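Peptidase M16 inactive domain family protein (Pseudomonas fluorescens, PDB 3GWB) is of unknown function but belongs to the M16 peptidase family, whose members are generally metal-dependent hydrolases, and may itself be a non-catalytic relative. Local coordinates at residues V14-L26 and R207-A219; G45-L57 and P164-I176. One frame throughout, in Å; residues are numbered along the deposited sequence.

Contact 1: residues V14-L26 and R207-A219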
loop_
_atom_site.group_PDB
_atom_site.type_symbol
_atom_site.label_atom_id
_atom_site.label_comp_id
_atom_site.label_asym_id
_atom_site.label_seq_id
_atom_site.Cartn_x
_atom_site.Cartn_y
_atom_site.Cartn_z
ATOM N N VAL A 14 27.408 -0.137 16.827
ATOM C CA VAL A 14 26.279 -0.977 17.177
ATOM C C VAL A 14 26.583 -1.594 18.536
ATOM O O VAL A 14 27.661 -2.170 18.750
ATOM C CB VAL A 14 26.088 -2.110 16.147
ATOM C CG1 VAL A 14 24.896 -2.971 16.537
ATOM C CG2 VAL A 14 25.891 -1.520 14.756
ATOM N N GLN A 15 25.641 -1.467 19.462
ATOM C CA GLN A 15 25.835 -2.025 20.790
ATOM C C GLN A 15 24.920 -3.225 20.949
ATOM O O GLN A 15 23.813 -3.253 20.405
ATOM C CB GLN A 15 25.516 -0.977 21.850
ATOM C CG GLN A 15 26.360 0.268 21.734
ATOM C CD GLN A 15 25.930 1.338 22.703
ATOM O OE1 GLN A 15 25.996 1.153 23.915
ATOM N NE2 GLN A 15 25.477 2.470 22.171
ATOM N N THR A 16 25.367 -4.221 21.698
ATOM C CA THR A 16 24.548 -5.405 21.864
ATOM C C THR A 16 24.650 -6.015 23.251
ATOM O O THR A 16 25.656 -5.856 23.948
ATOM C CB THR A 16 24.926 -6.470 20.815
ATOM O OG1 THR A 16 23.984 -7.553 20.863
ATOM C CG2 THR A 16 26.319 -7.008 21.089
ATOM N N TRP A 17 23.591 -6.717 23.638
ATOM C CA TRP A 17 23.517 -7.385 24.928
ATOM C C TRP A 17 22.267 -8.246 24.899
ATOM O O TRP A 17 21.526 -8.230 23.911
ATOM C CB TRP A 17 23.455 -6.358 26.073
ATOM C CG TRP A 17 22.230 -5.466 26.100
ATOM C CD1 TRP A 17 21.049 -5.705 26.751
ATOM C CD2 TRP A 17 22.081 -4.183 25.469
ATOM N NE1 TRP A 17 20.183 -4.649 26.572
ATOM C CE2 TRP A 17 20.793 -3.702 25.793
ATOM C CE3 TRP A 17 22.918 -3.390 24.671
ATOM C CZ2 TRP A 17 20.317 -2.467 25.333
ATOM C CZ3 TRP A 17 22.442 -2.162 24.217
ATOM C CH2 TRP A 17 21.159 -1.712 24.552
ATOM N N SER A 18 22.051 -9.019 25.959
ATOM C CA SER A 18 20.877 -9.869 26.045
ATOM C C SER A 18 20.090 -9.511 27.295
ATOM O O SER A 18 20.650 -8.984 28.255
ATOM C CB SER A 18 21.290 -11.342 26.098
ATOM O OG SER A 18 21.900 -11.731 24.878
ATOM N N THR A 19 18.791 -9.778 27.279
ATOM C CA THR A 19 17.959 -9.499 28.451
ATOM C C THR A 19 17.944 -10.756 29.319
ATOM O O THR A 19 18.443 -11.810 28.913
ATOM C CB THR A 19 16.502 -9.186 28.060
ATOM O OG1 THR A 19 15.924 -10.342 27.438
ATOM C CG2 THR A 19 16.440 -7.991 27.106
ATOM N N ALA A 20 17.359 -10.653 30.506
ATOM C CA ALA A 20 17.287 -11.794 31.418
ATOM C C ALA A 20 16.482 -12.955 30.837
ATOM O O ALA A 20 16.595 -14.082 31.322
ATOM C CB ALA A 20 16.688 -11.361 32.756
ATOM N N GLU A 21 15.668 -12.687 29.808
ATOM C CA GLU A 21 14.861 -13.733 29.167
ATOM C C GLU A 21 15.579 -14.368 27.990
ATOM O O GLU A 21 15.040 -15.261 27.340
ATOM C CB GLU A 21 13.531 -13.184 28.639
ATOM C CG GLU A 21 12.495 -12.852 29.675
ATOM C CD GLU A 21 12.930 -11.714 30.555
ATOM O OE1 GLU A 21 13.587 -10.787 30.030
ATOM O OE2 GLU A 21 12.610 -11.742 31.761
ATOM N N GLY A 22 16.784 -13.895 27.699
ATOM C CA GLY A 22 17.535 -14.447 26.589
ATOM C C GLY A 22 17.281 -13.754 25.259
ATOM O O GLY A 22 17.663 -14.268 24.208
ATOM N N ALA A 23 16.632 -12.596 25.287
ATOM C CA ALA A 23 16.372 -11.868 24.048
ATOM C C ALA A 23 17.636 -11.131 23.590
ATOM O O ALA A 23 18.347 -10.523 24.393
ATOM C CB ALA A 23 15.219 -10.870 24.245
ATOM N N LYS A 24 17.914 -11.186 22.293
ATOM C CA LYS A 24 19.079 -10.501 21.755
ATOM C C LYS A 24 18.711 -9.040 21.501
ATOM O O LYS A 24 17.728 -8.758 20.825
ATOM C CB LYS A 24 19.503 -11.148 20.437
ATOM C CG LYS A 24 19.703 -12.646 20.511
ATOM C CD LYS A 24 19.991 -13.236 19.129
ATOM C CE LYS A 24 21.298 -12.706 18.556
ATOM N NZ LYS A 24 22.443 -13.059 19.437
ATOM N N VAL A 25 19.494 -8.121 22.049
ATOM C CA VAL A 25 19.251 -6.692 21.861
ATOM C C VAL A 25 20.369 -6.012 21.053
ATOM O O VAL A 25 21.556 -6.230 21.310
ATOM C CB VAL A 25 19.150 -5.955 23.226
ATOM C CG1 VAL A 25 18.790 -4.497 23.002
ATOM C CG2 VAL A 25 18.123 -6.623 24.122
ATOM N N LEU A 26 19.990 -5.203 20.064
ATOM C CA LEU A 26 20.969 -4.448 19.277
ATOM C C LEU A 26 20.516 -2.996 19.299
ATOM O O LEU A 26 19.332 -2.700 19.091
ATOM C CB LEU A 26 21.056 -4.956 17.840
ATOM C CG LEU A 26 21.776 -6.297 17.672
ATOM C CD1 LEU A 26 20.851 -7.448 18.079
ATOM C CD2 LEU A 26 22.208 -6.442 16.225
ATOM N N ARG A 207 22.176 4.697 26.133
ATOM C CA ARG A 207 22.310 3.246 26.286
ATOM C C ARG A 207 21.444 2.782 27.468
ATOM O O ARG A 207 20.813 1.725 27.413
ATOM C CB ARG A 207 23.784 2.885 26.520
ATOM C CG ARG A 207 24.051 1.506 27.124
ATOM C CD ARG A 207 23.688 0.358 26.192
ATOM N NE ARG A 207 23.946 -0.946 26.814
ATOM C CZ ARG A 207 24.993 -1.725 26.548
ATOM N NH1 ARG A 207 25.908 -1.355 25.662
ATOM N NH2 ARG A 207 25.129 -2.889 27.169
ATOM N N SER A 208 21.413 3.578 28.535
ATOM C CA SER A 208 20.623 3.241 29.717
ATOM C C SER A 208 19.139 3.256 29.364
ATOM O O SER A 208 18.384 2.381 29.790
ATOM C CB SER A 208 20.905 4.234 30.847
ATOM O OG SER A 208 22.287 4.242 31.173
ATOM N N ASP A 209 18.721 4.250 28.581
ATOM C CA ASP A 209 17.326 4.339 28.150
ATOM C C ASP A 209 16.981 3.061 27.394
ATOM O O ASP A 209 15.929 2.463 27.597
ATOM C CB ASP A 209 17.099 5.511 27.179
ATOM C CG ASP A 209 17.159 6.874 27.848
ATOM O OD1 ASP A 209 16.836 6.976 29.055
ATOM O OD2 ASP A 209 17.508 7.853 27.144
ATOM N N ALA A 210 17.878 2.666 26.501
ATOM C CA ALA A 210 17.689 1.481 25.675
ATOM C C ALA A 210 17.627 0.205 26.502
ATOM O O ALA A 210 16.835 -0.699 26.214
ATOM C CB ALA A 210 18.808 1.390 24.648
ATOM N N GLU A 211 18.469 0.124 27.526
ATOM C CA GLU A 211 18.474 -1.053 28.381
ATOM C C GLU A 211 17.120 -1.223 29.054
ATOM O O GLU A 211 16.577 -2.327 29.085
ATOM C CB GLU A 211 19.580 -0.941 29.431
ATOM C CG GLU A 211 20.876 -1.629 29.026
ATOM C CD GLU A 211 22.050 -1.216 29.898
ATOM O OE1 GLU A 211 21.812 -0.822 31.062
ATOM O OE2 GLU A 211 23.206 -1.290 29.425
ATOM N N ALA A 212 16.570 -0.126 29.571
ATOM C CA ALA A 212 15.269 -0.150 30.247
ATOM C C ALA A 212 14.144 -0.538 29.282
ATOM O O ALA A 212 13.273 -1.348 29.623
ATOM C CB ALA A 212 14.978 1.222 30.874
ATOM N N ILE A 213 14.163 0.036 28.081
ATOM C CA ILE A 213 13.148 -0.261 27.074
ATOM C C ILE A 213 13.191 -1.746 26.705
ATOM O O ILE A 213 12.161 -2.430 26.673
ATOM C CB ILE A 213 13.381 0.555 25.778
ATOM C CG1 ILE A 213 13.336 2.057 26.073
ATOM C CG2 ILE A 213 12.392 0.119 24.708
ATOM C CD1 ILE A 213 12.144 2.503 26.843
ATOM N N ALA A 214 14.392 -2.243 26.430
ATOM C CA ALA A 214 14.534 -3.642 26.047
ATOM C C ALA A 214 14.107 -4.592 27.155
ATOM O O ALA A 214 13.455 -5.597 26.891
ATOM C CB ALA A 214 15.968 -3.923 25.627
ATOM N N ALA A 215 14.471 -4.283 28.394
ATOM C CA ALA A 215 14.097 -5.140 29.509
ATOM C C ALA A 215 12.586 -5.161 29.699
ATOM O O ALA A 215 12.010 -6.196 30.027
ATOM C CB ALA A 215 14.772 -4.675 30.785
ATOM N N GLN A 216 11.950 -4.012 29.493
ATOM C CA GLN A 216 10.506 -3.902 29.655
ATOM C C GLN A 216 9.751 -4.699 28.597
ATOM O O GLN A 216 8.804 -5.409 28.908
ATOM C CB GLN A 216 10.071 -2.429 29.594
ATOM C CG GLN A 216 8.567 -2.247 29.464
ATOM C CD GLN A 216 8.150 -0.788 29.359
ATOM O OE1 GLN A 216 8.763 -0.006 28.626
ATOM N NE2 GLN A 216 7.093 -0.419 30.081
ATOM N N VAL A 217 10.169 -4.573 27.344
ATOM C CA VAL A 217 9.510 -5.289 26.256
ATOM C C VAL A 217 9.715 -6.793 26.456
ATOM O O VAL A 217 8.768 -7.586 26.385
ATOM C CB VAL A 217 10.087 -4.854 24.887
ATOM C CG1 VAL A 217 9.516 -5.711 23.770
ATOM C CG2 VAL A 217 9.749 -3.396 24.631
ATOM N N SER A 218 10.957 -7.169 26.736
ATOM C CA SER A 218 11.302 -8.566 26.942
ATOM C C SER A 218 10.485 -9.190 28.071
ATOM O O SER A 218 10.012 -10.312 27.936
ATOM C CB SER A 218 12.798 -8.692 27.247
ATOM O OG SER A 218 13.172 -10.050 27.382
ATOM N N ALA A 219 10.297 -8.459 29.168
ATOM C CA ALA A 219 9.546 -8.984 30.317
ATOM C C ALA A 219 8.048 -9.164 30.078
ATOM O O ALA A 219 7.405 -9.982 30.747
ATOM C CB ALA A 219 9.756 -8.089 31.539
HETATM O O HOH W 1 18.181 -4.622 28.422
HETATM O O HOH W 2 13.460 -8.208 31.178
#

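Contact 2: residues G45-L57 and P164-I176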
loop_
_atom_site.group_PDB
_atom_site.type_symbol
_atom_site.label_atom_id
_atom_site.label_comp_id
_atom_site.label_asym_id
_atom_site.label_seq_id
_atom_site.Cartn_x
_atom_site.Cartn_y
_atom_site.Cartn_z
ATOM N N GLY A 45 7.574 -17.035 11.589
ATOM C CA GLY A 45 7.030 -16.935 10.244
ATOM C C GLY A 45 6.276 -18.196 9.878
ATOM O O GLY A 45 6.128 -19.094 10.700
ATOM N N SER A 46 5.812 -18.274 8.634
ATOM C CA SER A 46 5.048 -19.421 8.175
ATOM C C SER A 46 5.811 -20.742 8.248
ATOM O O SER A 46 5.203 -21.818 8.281
ATOM C CB SER A 46 4.540 -19.179 6.748
ATOM O OG SER A 46 5.608 -18.963 5.843
ATOM N N SER A 47 7.137 -20.666 8.295
ATOM C CA SER A 47 7.952 -21.873 8.377
ATOM C C SER A 47 7.688 -22.608 9.695
ATOM O O SER A 47 8.071 -23.767 9.860
ATOM C CB SER A 47 9.447 -21.528 8.249
ATOM O OG SER A 47 9.912 -20.736 9.335
ATOM N N GLN A 48 7.021 -21.932 10.628
ATOM C CA GLN A 48 6.698 -22.522 11.923
ATOM C C GLN A 48 5.245 -22.995 11.961
ATOM O O GLN A 48 4.783 -23.495 12.985
ATOM C CB GLN A 48 6.917 -21.509 13.055
ATOM C CG GLN A 48 8.351 -21.011 13.232
ATOM C CD GLN A 48 9.362 -22.131 13.434
ATOM O OE1 GLN A 48 9.062 -23.168 14.031
ATOM N NE2 GLN A 48 10.579 -21.913 12.954
ATOM N N ASP A 49 4.536 -22.837 10.847
ATOM C CA ASP A 49 3.130 -23.232 10.752
ATOM C C ASP A 49 2.839 -24.670 11.162
ATOM O O ASP A 49 1.835 -24.942 11.819
ATOM C CB ASP A 49 2.601 -23.032 9.326
ATOM C CG ASP A 49 2.205 -21.595 9.036
ATOM O OD1 ASP A 49 2.120 -20.784 9.986
ATOM O OD2 ASP A 49 1.964 -21.281 7.849
ATOM N N GLY A 50 3.702 -25.593 10.760
ATOM C CA GLY A 50 3.465 -26.982 11.091
ATOM C C GLY A 50 2.263 -27.490 10.314
ATOM O O GLY A 50 2.188 -27.325 9.094
ATOM N N ASN A 51 1.310 -28.087 11.021
ATOM C CA ASN A 51 0.111 -28.637 10.396
ATOM C C ASN A 51 -1.012 -27.613 10.231
ATOM O O ASN A 51 -2.132 -27.977 9.863
ATOM C CB ASN A 51 -0.425 -29.792 11.232
ATOM C CG ASN A 51 -1.064 -29.316 12.522
ATOM O OD1 ASN A 51 -0.414 -28.677 13.355
ATOM N ND2 ASN A 51 -2.347 -29.615 12.690
ATOM N N ALA A 52 -0.727 -26.345 10.509
ATOM C CA ALA A 52 -1.749 -25.312 10.383
ATOM C C ALA A 52 -1.299 -24.133 9.517
ATOM O O ALA A 52 -1.150 -23.013 10.003
ATOM C CB ALA A 52 -2.167 -24.822 11.771
ATOM N N PRO A 53 -1.088 -24.373 8.215
ATOM C CA PRO A 53 -0.657 -23.319 7.290
ATOM C C PRO A 53 -1.443 -22.027 7.508
ATOM O O PRO A 53 -2.677 -22.044 7.550
ATOM C CB PRO A 53 -0.926 -23.937 5.922
ATOM C CG PRO A 53 -0.641 -25.389 6.165
ATOM C CD PRO A 53 -1.317 -25.642 7.497
ATOM N N GLY A 54 -0.722 -20.918 7.665
ATOM C CA GLY A 54 -1.364 -19.633 7.882
ATOM C C GLY A 54 -1.554 -19.201 9.334
ATOM O O GLY A 54 -1.921 -18.058 9.594
ATOM N N VAL A 55 -1.308 -20.090 10.293
ATOM C CA VAL A 55 -1.511 -19.712 11.688
ATOM C C VAL A 55 -0.530 -18.617 12.120
ATOM O O VAL A 55 -0.879 -17.733 12.896
ATOM C CB VAL A 55 -1.414 -20.947 12.634
ATOM C CG1 VAL A 55 0.018 -21.466 12.707
ATOM C CG2 VAL A 55 -1.925 -20.577 14.015
ATOM N N ALA A 56 0.686 -18.656 11.587
ATOM C CA ALA A 56 1.687 -17.654 11.935
ATOM C C ALA A 56 1.256 -16.270 11.473
ATOM O O ALA A 56 1.329 -15.294 12.219
ATOM C CB ALA A 56 3.034 -18.014 11.303
ATOM N N LEU A 57 0.788 -16.185 10.238
ATOM C CA LEU A 57 0.380 -14.895 9.718
ATOM C C LEU A 57 -0.856 -14.378 10.451
ATOM O O LEU A 57 -0.968 -13.189 10.751
ATOM C CB LEU A 57 0.123 -15.010 8.217
ATOM C CG LEU A 57 0.322 -13.719 7.424
ATOM C CD1 LEU A 57 1.093 -14.022 6.137
ATOM C CD2 LEU A 57 -1.029 -13.080 7.134
ATOM N N PRO A 164 9.278 -26.464 4.765
ATOM C CA PRO A 164 8.419 -25.427 5.353
ATOM C C PRO A 164 8.292 -24.114 4.566
ATOM O O PRO A 164 7.344 -23.357 4.786
ATOM C CB PRO A 164 9.031 -25.223 6.739
ATOM C CG PRO A 164 9.494 -26.604 7.082
ATOM C CD PRO A 164 10.158 -27.051 5.793
ATOM N N TYR A 165 9.232 -23.832 3.662
ATOM C CA TYR A 165 9.158 -22.604 2.861
ATOM C C TYR A 165 8.257 -22.768 1.644
ATOM O O TYR A 165 7.868 -21.782 1.021
ATOM C CB TYR A 165 10.537 -22.168 2.350
ATOM C CG TYR A 165 11.513 -21.651 3.386
ATOM C CD1 TYR A 165 11.089 -21.241 4.651
ATOM C CD2 TYR A 165 12.870 -21.551 3.081
ATOM C CE1 TYR A 165 12.005 -20.739 5.587
ATOM C CE2 TYR A 165 13.785 -21.057 3.995
ATOM C CZ TYR A 165 13.352 -20.653 5.246
ATOM O OH TYR A 165 14.277 -20.174 6.138
ATOM N N ALA A 166 7.929 -24.008 1.299
ATOM C CA ALA A 166 7.104 -24.275 0.130
ATOM C C ALA A 166 5.693 -23.678 0.142
ATOM O O ALA A 166 5.282 -23.041 -0.827
ATOM C CB ALA A 166 7.014 -25.779 -0.093
ATOM N N HIS A 167 4.951 -23.880 1.227
ATOM C CA HIS A 167 3.572 -23.398 1.299
ATOM C C HIS A 167 3.429 -21.893 1.482
ATOM O O HIS A 167 4.293 -21.234 2.057
ATOM C CB HIS A 167 2.824 -24.133 2.414
ATOM C CG HIS A 167 3.229 -23.713 3.787
ATOM N ND1 HIS A 167 2.554 -22.743 4.500
ATOM C CD2 HIS A 167 4.262 -24.103 4.574
ATOM C CE1 HIS A 167 3.152 -22.557 5.660
ATOM N NE2 HIS A 167 4.192 -23.367 5.732
ATOM N N ALA A 168 2.324 -21.354 0.977
ATOM C CA ALA A 168 2.054 -19.929 1.073
ATOM C C ALA A 168 1.903 -19.518 2.531
ATOM O O ALA A 168 1.244 -20.207 3.310
ATOM C CB ALA A 168 0.788 -19.589 0.300
ATOM N N SER A 169 2.504 -18.386 2.882
ATOM C CA SER A 169 2.460 -17.860 4.243
ATOM C C SER A 169 1.057 -17.633 4.792
ATOM O O SER A 169 0.815 -17.835 5.981
ATOM C CB SER A 169 3.236 -16.546 4.320
ATOM O OG SER A 169 4.604 -16.755 4.032
ATOM N N ASP A 170 0.136 -17.201 3.936
ATOM C CA ASP A 170 -1.232 -16.946 4.374
ATOM C C ASP A 170 -2.102 -18.200 4.416
ATOM O O ASP A 170 -3.307 -18.116 4.650
ATOM C CB ASP A 170 -1.894 -15.900 3.473
ATOM C CG ASP A 170 -1.729 -16.213 1.988
ATOM O OD1 ASP A 170 -1.756 -17.404 1.610
ATOM O OD2 ASP A 170 -1.584 -15.259 1.196
ATOM N N GLY A 171 -1.493 -19.360 4.197
ATOM C CA GLY A 171 -2.255 -20.598 4.213
ATOM C C GLY A 171 -3.182 -20.656 3.013
ATOM O O GLY A 171 -2.879 -20.067 1.977
ATOM N N ASP A 172 -4.304 -21.361 3.137
ATOM C CA ASP A 172 -5.255 -21.456 2.033
ATOM C C ASP A 172 -6.700 -21.555 2.516
ATOM O O ASP A 172 -6.961 -21.615 3.717
ATOM C CB ASP A 172 -4.927 -22.654 1.142
ATOM C CG ASP A 172 -5.068 -23.976 1.867
ATOM O OD1 ASP A 172 -6.116 -24.198 2.509
ATOM O OD2 ASP A 172 -4.136 -24.801 1.787
ATOM N N ALA A 173 -7.633 -21.588 1.568
ATOM C CA ALA A 173 -9.062 -21.654 1.880
ATOM C C ALA A 173 -9.467 -22.830 2.759
ATOM O O ALA A 173 -10.454 -22.750 3.489
ATOM C CB ALA A 173 -9.879 -21.680 0.589
ATOM N N LYS A 174 -8.718 -23.921 2.699
ATOM C CA LYS A 174 -9.064 -25.084 3.504
ATOM C C LYS A 174 -8.413 -25.092 4.881
ATOM O O LYS A 174 -8.942 -25.692 5.818
ATOM C CB LYS A 174 -8.707 -26.373 2.756
ATOM C CG LYS A 174 -9.570 -26.605 1.517
ATOM C CD LYS A 174 -9.318 -27.963 0.863
ATOM C CE LYS A 174 -7.944 -28.041 0.214
ATOM N NZ LYS A 174 -7.794 -29.293 -0.585
ATOM N N SER A 175 -7.285 -24.401 5.005
ATOM C CA SER A 175 -6.543 -24.362 6.260
ATOM C C SER A 175 -6.915 -23.222 7.215
ATOM O O SER A 175 -6.685 -23.327 8.421
ATOM C CB SER A 175 -5.042 -24.307 5.949
ATOM O OG SER A 175 -4.266 -24.507 7.115
ATOM N N ILE A 176 -7.498 -22.149 6.687
ATOM C CA ILE A 176 -7.856 -20.995 7.514
ATOM C C ILE A 176 -9.114 -21.133 8.377
ATOM O O ILE A 176 -9.090 -20.817 9.568
ATOM C CB ILE A 176 -7.983 -19.711 6.642
ATOM C CG1 ILE A 176 -6.629 -19.378 6.008
ATOM C CG2 ILE A 176 -8.456 -18.539 7.477
ATOM C CD1 ILE A 176 -5.528 -19.151 7.009
HETATM O O HOH W 3 5.908 -21.063 4.393
HETATM O O HOH W 4 1.474 -18.469 8.448
#

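Contact 1: residues V14-L26 and R207-A219
The guanidinium of Arg207 lies flat on one face of the Trp17 indole, the two planes only 10° apart and their centres 3.9 Å from each other. Val25 CG1 lies over the opposite face, toward its rim, and Ala210 CB meets the ring edge at CH2, 3.9 Å away. Glu211 CG comes in obliquely near CZ2. Trp17 can lie like this because its CG sits between the backbone N and the carbonyl carbon (chi1 64°). Arginine suits the stacking place: its flat cation covers the indole while its edge remains available for hydrogen bonds. In the guanidinium plane, NH1 of Arg207 gives a nearly straight bond to OE1 of Gln15, 3.1 Å long. NE of the same residue forms a salt bridge with OE2 of Glu211 at 2.7 Å, an oxygen tilted out of that plane. The two partners thus limit rotation of the group over the ring. The indole NH is satisfied by a water that Trp17 NE1 shares with the carbonyl of Glu211.

Farther along, small residues let the helix come close: Ala214 CB rests 3.8 Å from Val25 CG2. At the turn from Thr19 to Gly22, a relay of hydroxyls takes over. Thr19 OG1 donates to Ser218 OG at 2.8 Å, and Ser218 OG in turn donates to Glu21 OE1 at 2.8 Å. Thr19 OG1 also accepts from Ala23 N, so the hydroxyl links the turn to the helix. A second water joins Glu21 OE1 to Ala215 O.

Strands 15-18 and 24-29 form an antiparallel beta hairpin, with strand 15-18 outermost in the six-stranded mixed sheet; helix 207-220 packs on it, its axis 37° from strand 15-18, an alpha/beta layering expected of an M16 domain.

Contact 2: residues G45-L57 and P164-I176
The N-terminal end of helix 55-62 is bedded on the loop 164-176 through two glycines, Gly54 at the N-cap position and Gly171, whose CA atoms are 3.9 Å apart. A beta carbon on Gly54 would collide with Ile176 CD1, and one on Gly171 with Pro53 O, so either side chain would probably force the backbones apart. This closeness lets Gly54 CA make a CH...O contact with Ser169 O, 3.4 Å long. Just ahead, Ser175 OG donates to Pro53 O at 3.0 Å, in the carbonyl plane and on a lone pair; the Pro53 ring also meets this hydroxyl, CD lying 3.2 Å from Ser175 OG.

His167 fills the gap between the 3-10 segment 46-48 and Pro53. With CG between its backbone N and carbonyl carbon (chi1 73°), the ring turns its edge to Ser46 O, which NE2 of His167 reaches in a weak bond of 3.1 Å, while ND1 donates to Ala168 O from above the carbonyl plane. Replaced by an alanine, this histidine would probably leave Ser46 O and Ala168 O each short of one donor and open a gap beside Pro53 CB. Over one ring face lies a water that accepts from Ser46 OG and donates to the carbonyls of Pro164 and His167. Ser169 OG completes this network, donating to Ser46 OG at 3.0 Å.

On the helix itself, Leu57 CD1 lies 3.8 Å from Ser169 CB, and Asp49 OD1 accepts from Ala56 N at 3.0 Å, a carboxylate suited to the bare amides of a helix start. The active-site helix of catalytic M16 peptidases bears an HXXEH zinc motif; helix 55-62 probably corresponds to it, and Leu57 would then take the place of the first histidine, consistent with an inactive family member.

How the contacts relate
Along the chain the order is 14-26, 45-57, 164-176 and 207-219, so contact 2 falls entirely within the span that contact 1 brings together. Their centres are about 31 Å apart and their nearest atoms about 14 Å, so they do not touch. The six-stranded mixed sheet relates them: contact 1 sets helix 207-220 against the hairpin at one edge of the sheet, strands 15-18 and 24-29, whereas segment 45-57 follows strand 35-42 of the same sheet. Segment 164-176 leads through helix 181-191 and strand 197-203 to the helix of contact 1. Early and late parts of this region are thus joined at two separate places, with the sheet as their common framework.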